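Local coordinates for uncharacterized protein Tfu_2867 (Thermobifida fusca, PDB 2QE6) that binds S-adenosylmethionine and is probably a methyltransferase that uses it as methyl donor, although its substrate is not known, at residues 79-84 / 160-165. The protein carries 1 engineered substitution. Numbering follows the deposited sequence.
With SAM (S-adenosylmethionine), chain F.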
loop_
_atom_site.group_PDB
_atom_site.type_symbol
_atom_site.label_atom_id
_atom_site.label_comp_id
_atom_site.label_asym_id
_atom_site.label_seq_id
_atom_site.Cartn_x
_atom_site.Cartn_y
_atom_site.Cartn_z
ATOM N N SER A 79 10.484 13.771 -4.620
ATOM C CA SER A 79 10.028 14.640 -3.540
ATOM C C SER A 79 8.515 14.700 -3.390
ATOM O O SER A 79 8.052 15.412 -2.541
ATOM C CB SER A 79 10.597 16.062 -3.709
ATOM O OG SER A 79 11.990 15.991 -3.689
ATOM N N GLN A 80 7.769 13.883 -4.154
ATOM C CA GLN A 80 6.312 13.965 -4.244
ATOM C C GLN A 80 5.776 12.560 -4.251
ATOM O O GLN A 80 6.143 11.811 -5.137
ATOM C CB GLN A 80 5.846 14.595 -5.576
ATOM C CG GLN A 80 6.553 15.864 -5.984
ATOM C CD GLN A 80 5.879 16.607 -7.124
ATOM O OE1 GLN A 80 5.257 17.651 -6.911
ATOM N NE2 GLN A 80 6.036 16.111 -8.342
ATOM N N PHE A 81 4.950 12.202 -3.265
ATOM C CA PHE A 81 4.373 10.843 -3.173
ATOM C C PHE A 81 2.859 10.936 -3.041
ATOM O O PHE A 81 2.329 11.796 -2.309
ATOM C CB PHE A 81 4.931 10.059 -1.960
ATOM C CG PHE A 81 6.418 9.894 -1.968
ATOM C CD1 PHE A 81 7.252 10.952 -1.690
ATOM C CD2 PHE A 81 6.985 8.700 -2.320
ATOM C CE1 PHE A 81 8.630 10.801 -1.722
ATOM C CE2 PHE A 81 8.378 8.553 -2.366
ATOM C CZ PHE A 81 9.187 9.594 -2.053
ATOM N N LEU A 82 2.173 10.041 -3.750
ATOM C CA LEU A 82 0.744 9.825 -3.603
ATOM C C LEU A 82 0.539 8.390 -3.133
ATOM O O LEU A 82 0.832 7.435 -3.848
ATOM C CB LEU A 82 0.022 10.076 -4.929
ATOM C CG LEU A 82 -1.499 9.919 -4.931
ATOM C CD1 LEU A 82 -2.156 10.788 -3.849
ATOM C CD2 LEU A 82 -2.051 10.248 -6.335
ATOM N N ASP A 83 0.096 8.248 -1.898
ATOM C CA ASP A 83 0.063 6.961 -1.234
ATOM C C ASP A 83 -1.395 6.519 -1.165
ATOM O O ASP A 83 -2.174 6.951 -0.288
ATOM C CB ASP A 83 0.709 7.094 0.139
ATOM C CG ASP A 83 0.874 5.752 0.896
ATOM O OD1 ASP A 83 0.471 4.669 0.385
ATOM O OD2 ASP A 83 1.398 5.809 2.056
ATOM N N LEU A 84 -1.754 5.650 -2.127
ATOM C CA LEU A 84 -3.125 5.224 -2.335
ATOM C C LEU A 84 -3.457 3.967 -1.524
ATOM O O LEU A 84 -2.804 2.925 -1.681
ATOM C CB LEU A 84 -3.332 4.901 -3.806
ATOM C CG LEU A 84 -3.093 6.092 -4.759
ATOM C CD1 LEU A 84 -3.109 5.582 -6.202
ATOM C CD2 LEU A 84 -4.103 7.233 -4.553
ATOM N N ALA A 160 6.098 9.745 -7.195
ATOM C CA ALA A 160 5.888 8.324 -6.957
ATOM C C ALA A 160 4.422 8.106 -6.593
ATOM O O ALA A 160 3.923 8.717 -5.656
ATOM C CB ALA A 160 6.774 7.835 -5.834
ATOM N N ILE A 161 3.731 7.229 -7.322
ATOM C CA ILE A 161 2.405 6.753 -6.890
ATOM C C ILE A 161 2.523 5.336 -6.317
ATOM O O ILE A 161 3.226 4.489 -6.868
ATOM C CB ILE A 161 1.390 6.763 -8.047
ATOM C CG1 ILE A 161 1.124 8.199 -8.519
ATOM C CG2 ILE A 161 0.098 6.108 -7.609
ATOM C CD1 ILE A 161 0.173 8.314 -9.716
HETATM N N MSE A 162 1.891 5.103 -5.175
HETATM C CA MSE A 162 2.052 3.849 -4.434
HETATM C C MSE A 162 0.712 3.177 -4.332
HETATM O O MSE A 162 -0.285 3.821 -4.037
HETATM C CB MSE A 162 2.568 4.130 -3.030
HETATM C CG MSE A 162 3.923 4.782 -2.993
HETATM SE SE MSE A 162 4.364 5.495 -1.246
HETATM C CE MSE A 162 4.182 3.967 -0.038
ATOM N N LEU A 163 0.667 1.898 -4.697
ATOM C CA LEU A 163 -0.456 1.040 -4.407
ATOM C C LEU A 163 0.082 -0.155 -3.599
ATOM O O LEU A 163 -0.102 -1.321 -3.952
ATOM C CB LEU A 163 -1.153 0.588 -5.694
ATOM C CG LEU A 163 -1.955 1.696 -6.404
ATOM C CD1 LEU A 163 -1.288 2.134 -7.628
ATOM C CD2 LEU A 163 -3.360 1.205 -6.724
ATOM N N VAL A 164 0.790 0.175 -2.529
ATOM C CA VAL A 164 1.414 -0.781 -1.653
ATOM C C VAL A 164 0.281 -1.423 -0.805
ATOM O O VAL A 164 -0.556 -0.714 -0.249
ATOM C CB VAL A 164 2.546 -0.089 -0.796
ATOM C CG1 VAL A 164 3.125 -1.053 0.267
ATOM C CG2 VAL A 164 3.682 0.402 -1.716
ATOM N N GLY A 165 0.221 -2.756 -0.797
ATOM C CA GLY A 165 -0.823 -3.496 -0.113
ATOM C C GLY A 165 -2.228 -3.246 -0.598
ATOM O O GLY A 165 -3.201 -3.441 0.168
HETATM N N SAM F . -0.844 0.624 1.991
HETATM C CA SAM F . -0.739 0.118 3.416
HETATM C C SAM F . 0.375 -0.901 3.504
HETATM O O SAM F . 0.969 -1.080 4.562
HETATM O OXT SAM F . 0.676 -1.582 2.514
HETATM C CB SAM F . -1.997 -0.558 3.994
HETATM C CG SAM F . -2.443 -1.857 3.303
HETATM S SD SAM F . -4.041 -2.541 3.853
HETATM C CE SAM F . -4.387 -1.264 5.087
HETATM C "C5'" SAM F . -5.019 -1.861 2.497
HETATM C "C4'" SAM F . -5.561 -0.427 2.552
HETATM O "O4'" SAM F . -6.094 -0.072 1.272
HETATM C "C3'" SAM F . -6.715 -0.229 3.549
HETATM O "O3'" SAM F . -6.462 0.862 4.417
HETATM C "C2'" SAM F . -7.969 -0.007 2.718
HETATM O "O2'" SAM F . -8.998 0.749 3.368
HETATM C "C1'" SAM F . -7.340 0.611 1.474
HETATM N N9 SAM F . -8.219 0.433 0.317
HETATM C C8 SAM F . -8.642 -0.745 -0.296
HETATM N N7 SAM F . -9.444 -0.421 -1.344
HETATM C C5 SAM F . -9.515 0.947 -1.406
HETATM C C6 SAM F . -10.176 1.806 -2.297
HETATM N N6 SAM F . -10.935 1.281 -3.297
HETATM N N1 SAM F . -10.037 3.168 -2.091
HETATM C C2 SAM F . -9.261 3.695 -1.039
HETATM N N3 SAM F . -8.614 2.840 -0.151
HETATM C C4 SAM F . -8.745 1.490 -0.361
HETATM O O HOH W 1 -0.069 2.632 -1.197
#
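Leu-82 lies between Ala-160 and Met-162 and bonds to both: its N donates to Ala-160 O (2.9 Å), and its O accepts from Met-162 N. Ala-160 N to Gln-80 O and Leu-84 N to Met-162 O extend this parallel ladder at its two ends. Side chains then meet on both faces of the sheet. On one, Ala-160 CB sits 3.6 Å from Phe-81 CD2, at an oblique angle to the ring, with Met-162 SE a little farther from the same atom. The selenomethionine chain bends at its third torsion (56°), which brings CE over the carboxylate of Asp-83, 3.8 Å from OD1. On the other face Leu-84 CD1 packs 3.5 Å from Ile-161 CG2 and also reaches Leu-163 CG. Beyond the ladder the strands separate, and a water sits in the fork: it donates to Asp-83 OD1 (2.6 Å) and Leu-84 O and accepts from Val-164 N. Asp-83 turns OD1 to this water, its CG swung opposite the backbone N (chi1 -174°), while OD2 is held by Thr-94 OG1. Replacing Asp-83 by alanine removes both carboxylate oxygens, and would probably leave the water short of one acceptor and Thr-94 OG1 without its mate. Past the water, Val-164 O accepts a 2.6 Å bond from the amino N of S-adenosylmethionine, which places the fork beside the cofactor pocket, at the C-terminal strand ends as in Rossmann-like methyltransferases. Gly-165, with positive phi, lies against the cofactor, its O 3.4 Å from C5'. Strands 80-84 and 160-163 are neighbours in the middle of the 3-2-1-4-5-7-6 sheet, 160-163 being its central strand, flanked by 106-111 and 191-197; helix 54-75 covers the Phe-81, Ala-160 and Met-162 face through Leu-72, Ala-73 and Val-69.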